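Local coordinates for protein endoglucanase (Ruminococcus champanellensis, PDB 6WQV) that probably hydrolyses internal beta-1,4 linkages of cellulose and related plant polysaccharides as a broad-specificity family 5 endoglucanase, at residues T73-V78 and D239-S244; P165-D170 and G176-A181. All blocks are in the same frame, centred on the assembly; numbering follows the deposited sequence.

Contact 1. Residues T73-V78 and D239-S244; sequences TVRVPV and DIHSYS. With GLC (alpha-D-glucopyranose), chain E.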
loop_
_atom_site.group_PDB
_atom_site.type_symbol
_atom_site.label_atom_id
_atom_site.label_comp_id
_atom_site.label_asym_id
_atom_site.label_seq_id
_atom_site.Cartn_x
_atom_site.Cartn_y
_atom_site.Cartn_z
ATOM N N THR A 73 -0.356 6.688 10.765
ATOM C CA THR A 73 -0.048 5.438 10.076
ATOM C C THR A 73 0.823 5.769 8.876
ATOM O O THR A 73 0.557 6.742 8.163
ATOM C CB THR A 73 -1.356 4.785 9.603
ATOM O OG1 THR A 73 -2.152 4.424 10.733
ATOM C CG2 THR A 73 -1.105 3.543 8.775
ATOM N N VAL A 74 1.865 4.973 8.667
ATOM C CA VAL A 74 2.727 5.098 7.496
ATOM C C VAL A 74 2.780 3.752 6.787
ATOM O O VAL A 74 3.107 2.727 7.399
ATOM C CB VAL A 74 4.144 5.577 7.849
ATOM C CG1 VAL A 74 5.045 5.545 6.623
ATOM C CG2 VAL A 74 4.081 6.972 8.444
ATOM N N ARG A 75 2.425 3.754 5.506
ATOM C CA ARG A 75 2.645 2.601 4.646
ATOM C C ARG A 75 4.024 2.751 4.018
ATOM O O ARG A 75 4.352 3.809 3.460
ATOM C CB ARG A 75 1.567 2.510 3.573
ATOM C CG ARG A 75 1.740 1.324 2.600
ATOM C CD ARG A 75 0.417 1.063 1.956
ATOM N NE ARG A 75 0.297 0.009 0.945
ATOM C CZ ARG A 75 0.464 0.190 -0.359
ATOM N NH1 ARG A 75 0.841 1.361 -0.847
ATOM N NH2 ARG A 75 0.245 -0.831 -1.182
ATOM N N VAL A 76 4.843 1.715 4.173
ATOM C CA VAL A 76 6.212 1.675 3.665
ATOM C C VAL A 76 6.246 0.699 2.493
ATOM O O VAL A 76 6.493 -0.506 2.696
ATOM C CB VAL A 76 7.209 1.287 4.765
ATOM C CG1 VAL A 76 8.628 1.240 4.224
ATOM C CG2 VAL A 76 7.128 2.266 5.924
ATOM N N PRO A 77 5.993 1.160 1.271
ATOM C CA PRO A 77 6.094 0.258 0.113
ATOM C C PRO A 77 7.547 -0.103 -0.133
ATOM O O PRO A 77 8.425 0.766 -0.141
ATOM C CB PRO A 77 5.517 1.086 -1.037
ATOM C CG PRO A 77 5.776 2.512 -0.648
ATOM C CD PRO A 77 5.673 2.543 0.866
ATOM N N VAL A 78 7.813 -1.388 -0.328
ATOM C CA VAL A 78 9.167 -1.870 -0.536
ATOM C C VAL A 78 9.197 -2.772 -1.751
ATOM O O VAL A 78 8.458 -3.764 -1.814
ATOM C CB VAL A 78 9.713 -2.627 0.684
ATOM C CG1 VAL A 78 11.129 -3.128 0.396
ATOM C CG2 VAL A 78 9.671 -1.766 1.930
ATOM N N ASP A 239 -6.997 -4.483 0.746
ATOM C CA ASP A 239 -6.473 -3.190 0.321
ATOM C C ASP A 239 -7.003 -2.862 -1.070
ATOM O O ASP A 239 -6.765 -3.608 -2.030
ATOM C CB ASP A 239 -4.943 -3.154 0.307
ATOM C CG ASP A 239 -4.381 -1.754 0.009
ATOM O OD1 ASP A 239 -5.160 -0.838 -0.334
ATOM O OD2 ASP A 239 -3.151 -1.572 0.114
ATOM N N ILE A 240 -7.715 -1.746 -1.173
ATOM C CA ILE A 240 -8.161 -1.184 -2.435
ATOM C C ILE A 240 -7.437 0.145 -2.627
ATOM O O ILE A 240 -7.432 0.984 -1.718
ATOM C CB ILE A 240 -9.682 -0.964 -2.432
ATOM C CG1 ILE A 240 -10.442 -2.293 -2.293
ATOM C CG2 ILE A 240 -10.097 -0.191 -3.674
ATOM C CD1 ILE A 240 -10.158 -3.331 -3.370
ATOM N N HIS A 241 -6.828 0.341 -3.793
ATOM C CA HIS A 241 -6.348 1.666 -4.182
ATOM C C HIS A 241 -7.461 2.337 -4.981
ATOM O O HIS A 241 -8.084 1.715 -5.852
ATOM C CB HIS A 241 -5.081 1.579 -5.035
ATOM C CG HIS A 241 -3.962 0.808 -4.397
ATOM N ND1 HIS A 241 -2.729 0.661 -5.000
ATOM C CD2 HIS A 241 -3.895 0.120 -3.236
ATOM C CE1 HIS A 241 -1.955 -0.087 -4.236
ATOM N NE2 HIS A 241 -2.636 -0.427 -3.158
ATOM N N SER A 242 -7.741 3.608 -4.675
ATOM C CA SER A 242 -8.870 4.284 -5.314
ATOM C C SER A 242 -8.532 5.747 -5.599
ATOM O O SER A 242 -8.887 6.655 -4.843
ATOM C CB SER A 242 -10.159 4.121 -4.497
ATOM O OG SER A 242 -11.301 4.518 -5.236
ATOM N N TYR A 243 -7.857 5.969 -6.724
ATOM C CA TYR A 243 -7.530 7.315 -7.191
ATOM C C TYR A 243 -8.721 7.804 -8.001
ATOM O O TYR A 243 -8.747 7.741 -9.233
ATOM C CB TYR A 243 -6.269 7.286 -8.038
ATOM C CG TYR A 243 -4.996 6.964 -7.307
ATOM C CD1 TYR A 243 -4.638 5.655 -7.027
ATOM C CD2 TYR A 243 -4.116 7.970 -6.943
ATOM C CE1 TYR A 243 -3.444 5.356 -6.384
ATOM C CE2 TYR A 243 -2.924 7.683 -6.304
ATOM C CZ TYR A 243 -2.597 6.382 -6.014
ATOM O OH TYR A 243 -1.412 6.108 -5.378
ATOM N N SER A 244 -9.728 8.305 -7.288
ATOM C CA SER A 244 -11.038 8.539 -7.857
ATOM C C SER A 244 -11.475 9.976 -7.616
ATOM O O SER A 244 -11.251 10.518 -6.523
ATOM C CB SER A 244 -12.052 7.593 -7.198
ATOM O OG SER A 244 -11.589 6.251 -7.227
HETATM C C1 GLC E . -0.370 2.371 -7.697
HETATM C C2 GLC E . 1.047 2.072 -7.248
HETATM C C3 GLC E . 1.979 3.177 -6.994
HETATM C C4 GLC E . 1.879 4.219 -8.083
HETATM C C5 GLC E . 0.462 4.743 -8.051
HETATM C C6 GLC E . 0.214 5.959 -8.927
HETATM O O1 GLC E . -1.319 2.490 -6.721
HETATM O O2 GLC E . 0.946 1.162 -6.110
HETATM O O3 GLC E . 3.338 2.599 -6.974
HETATM O O4 GLC E . 2.846 5.246 -7.841
HETATM O O5 GLC E . -0.452 3.666 -8.504
HETATM O O6 GLC E . 0.402 5.673 -10.244
#
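Arg75 and Asp239 face each other across the inside of a closed (beta/alpha)8 barrel, and their charges attract without any N-H pointing at the acid: NH2 of Arg75 stands 3.7 Å from OD2 of Asp239, a long salt bridge with the oxygen well out of the guanidinium plane. The two strands, 73-76 and 236-241, are the second and sixth of the barrel, and the CA atoms of Arg75 and Asp239 are 11.6 Å apart. At that separation it is mainly the length of the arginine that brings the two charges together. Arginine also offers several N-H donors; CG anti to the backbone N (chi1 179°) and an extended run to NE send them inward. There the guanidinium is fixed by Asn28 and Gln288 at NH1, Asn163 at NH2, and Glu160 in a salt bridge at NE. Asp239 is anchored through OD1 by the backbone N of Gly287, while OD2 lies close to the like-charged Glu160; the nearby arginine would be expected to ease that repulsion. His241 crosses the arginine with its ring plane 83° from the guanidinium, NE2 3.5 Å from Arg75 NH2, a close contact without a hydrogen bond. Tyr243 borders the bound alpha-D-glucopyranose, its OH 3.5 Å from the sugar C5 and hydrogen-bonded to Gln288. At the edge of the imidazole, near its plane, His241 ND1 shares a 2.9 Å hydrogen bond with the sugar O1.

Contact 2. Residues P165-D170 and G176-A181; sequences PRLVGD and GGNQEA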
loop_
_atom_site.group_PDB
_atom_site.type_symbol
_atom_site.label_atom_id
_atom_site.label_comp_id
_atom_site.label_asym_id
_atom_site.label_seq_id
_atom_site.Cartn_x
_atom_site.Cartn_y
_atom_site.Cartn_z
ATOM N N PRO A 165 -1.017 -6.923 -7.980
ATOM C CA PRO A 165 -0.801 -8.055 -8.894
ATOM C C PRO A 165 -1.736 -7.965 -10.091
ATOM O O PRO A 165 -2.933 -7.700 -9.948
ATOM C CB PRO A 165 -1.111 -9.273 -8.018
ATOM C CG PRO A 165 -2.078 -8.752 -6.986
ATOM C CD PRO A 165 -1.584 -7.346 -6.691
ATOM N N ARG A 166 -1.184 -8.177 -11.282
ATOM C CA ARG A 166 -1.941 -7.900 -12.495
ATOM C C ARG A 166 -1.223 -8.497 -13.698
ATOM O O ARG A 166 -0.098 -8.991 -13.596
ATOM C CB ARG A 166 -2.114 -6.391 -12.673
ATOM C CG ARG A 166 -0.806 -5.682 -13.004
ATOM C CD ARG A 166 -0.938 -4.184 -12.867
ATOM N NE ARG A 166 0.288 -3.473 -13.221
ATOM C CZ ARG A 166 1.271 -3.207 -12.367
ATOM N NH1 ARG A 166 1.189 -3.603 -11.109
ATOM N NH2 ARG A 166 2.343 -2.538 -12.779
ATOM N N LEU A 167 -1.904 -8.450 -14.845
ATOM C CA LEU A 167 -1.336 -8.926 -16.104
ATOM C C LEU A 167 -0.711 -7.756 -16.847
ATOM O O LEU A 167 -1.369 -7.063 -17.623
ATOM C CB LEU A 167 -2.419 -9.554 -16.967
ATOM C CG LEU A 167 -2.900 -10.941 -16.573
ATOM C CD1 LEU A 167 -4.099 -11.286 -17.452
ATOM C CD2 LEU A 167 -1.782 -11.954 -16.712
ATOM N N VAL A 168 0.585 -7.550 -16.637
ATOM C CA VAL A 168 1.253 -6.400 -17.233
ATOM C C VAL A 168 1.277 -6.556 -18.747
ATOM O O VAL A 168 1.653 -7.610 -19.273
ATOM C CB VAL A 168 2.666 -6.249 -16.650
ATOM C CG1 VAL A 168 3.392 -5.090 -17.304
ATOM C CG2 VAL A 168 2.588 -6.046 -15.149
ATOM N N GLY A 169 0.860 -5.507 -19.454
ATOM C CA GLY A 169 0.841 -5.513 -20.902
ATOM C C GLY A 169 -0.408 -6.093 -21.531
ATOM O O GLY A 169 -0.580 -5.969 -22.752
ATOM N N ASP A 170 -1.272 -6.732 -20.751
ATOM C CA ASP A 170 -2.531 -7.235 -21.268
ATOM C C ASP A 170 -3.432 -6.063 -21.648
ATOM O O ASP A 170 -3.396 -5.009 -21.007
ATOM C CB ASP A 170 -3.218 -8.072 -20.191
ATOM C CG ASP A 170 -4.372 -8.897 -20.730
ATOM O OD1 ASP A 170 -4.120 -9.991 -21.278
ATOM O OD2 ASP A 170 -5.533 -8.454 -20.598
ATOM N N GLY A 176 -9.206 -5.504 -14.827
ATOM C CA GLY A 176 -9.584 -6.793 -14.288
ATOM C C GLY A 176 -8.827 -7.985 -14.827
ATOM O O GLY A 176 -9.032 -9.101 -14.329
ATOM N N GLY A 177 -7.972 -7.801 -15.830
ATOM C CA GLY A 177 -7.185 -8.921 -16.325
ATOM C C GLY A 177 -8.079 -9.955 -16.983
ATOM O O GLY A 177 -8.956 -9.622 -17.789
ATOM N N ASN A 178 -7.857 -11.223 -16.653
ATOM C CA ASN A 178 -8.743 -12.296 -17.087
ATOM C C ASN A 178 -9.068 -13.200 -15.906
ATOM O O ASN A 178 -8.536 -13.053 -14.805
ATOM C CB ASN A 178 -8.189 -13.088 -18.292
ATOM C CG ASN A 178 -6.817 -13.687 -18.043
ATOM O OD1 ASN A 178 -6.443 -13.987 -16.916
ATOM N ND2 ASN A 178 -6.068 -13.891 -19.123
ATOM N N GLN A 179 -9.996 -14.126 -16.140
ATOM C CA GLN A 179 -10.450 -14.995 -15.061
ATOM C C GLN A 179 -9.291 -15.787 -14.474
ATOM O O GLN A 179 -9.205 -15.967 -13.255
ATOM C CB GLN A 179 -11.531 -15.930 -15.595
ATOM C CG GLN A 179 -12.008 -16.946 -14.601
ATOM C CD GLN A 179 -13.199 -17.719 -15.119
ATOM O OE1 GLN A 179 -14.203 -17.132 -15.518
ATOM N NE2 GLN A 179 -13.086 -19.040 -15.135
ATOM N N GLU A 180 -8.393 -16.273 -15.329
ATOM C CA GLU A 180 -7.248 -17.033 -14.847
ATOM C C GLU A 180 -6.396 -16.203 -13.893
ATOM O O GLU A 180 -5.980 -16.691 -12.837
ATOM C CB GLU A 180 -6.434 -17.531 -16.042
ATOM C CG GLU A 180 -5.165 -18.273 -15.683
ATOM C CD GLU A 180 -4.437 -18.821 -16.898
ATOM O OE1 GLU A 180 -5.108 -19.192 -17.887
ATOM O OE2 GLU A 180 -3.188 -18.880 -16.864
ATOM N N ALA A 181 -6.134 -14.941 -14.238
ATOM C CA ALA A 181 -5.304 -14.114 -13.371
ATOM C C ALA A 181 -5.969 -13.888 -12.020
ATOM O O ALA A 181 -5.302 -13.888 -10.979
ATOM C CB ALA A 181 -5.027 -12.765 -14.030
#
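Leu167 reaches from the loop after strand 157-160 to the start of helix 179-197, two parts of the beta-alpha connection that follows the fourth strand of the TIM barrel. The backbones come closest here, with the CA atoms of Leu167 and Gly177 5.9 Å apart. CB of Leu167 leaves the main chain toward the helix start. CG, anti to the carbonyl carbon (chi1 -76°), is carried onward until it rests 3.8 Å from CB of Ala181, a methyl small enough to let the branch settle against the first turn. CD1 goes furthest, passing the same methyl and ending 3.6 Å from OD1 of Asn178. The leucine and asparagine side chains cross at about a right angle, with CD1 near CG, OD1 and ND2 of the amide alike. Glycine suits position 177 because its phi is positive (67°), and the CA of Gly177, bearing no side chain, lets Leu167 CD1 approach to 4.0 Å. Asn178 is the N-cap: OD1 accepts from N of Ala181 at 2.9 Å, nearly in line with its own C=O bond (168°), and thus satisfies an amide that the helix itself cannot. In the other segment, a type II turn from Leu167 to Asp170, closed by Asp170 N to Leu167 O, shapes the loop; Gly169 adopts the positive phi that this turn needs. The backbone N of Leu167 is held by Tyr213 OH, and Glu173 ties down the same loop through Arg166 NE and Gly169 N. No hydrogen bond joins the two segments, so the direct contact is made by van der Waals packing of one leucine, while Asn178 OD1, beside the methyl, is bonded to its own helix start.

Contact 1 lies in the barrel centre, about 3 Å from the centre of the chain, whereas the centre of contact 2 sits about 19 Å out. Their centres are 20 Å apart and their nearest atoms about 8 Å, so they do not touch. Along the chain, 165-170 and 176-181 fall within the 160-residue span between the two segments of contact 1. The bridge between them is the start of the connection after strand 157-160: Asn163 and Gln164, both of the glycan pocket, touch His241, and Gln164 O accepts from Arg166 NH1. One short run of chain thus lines the sugar site and then continues into the peripheral leucine contact.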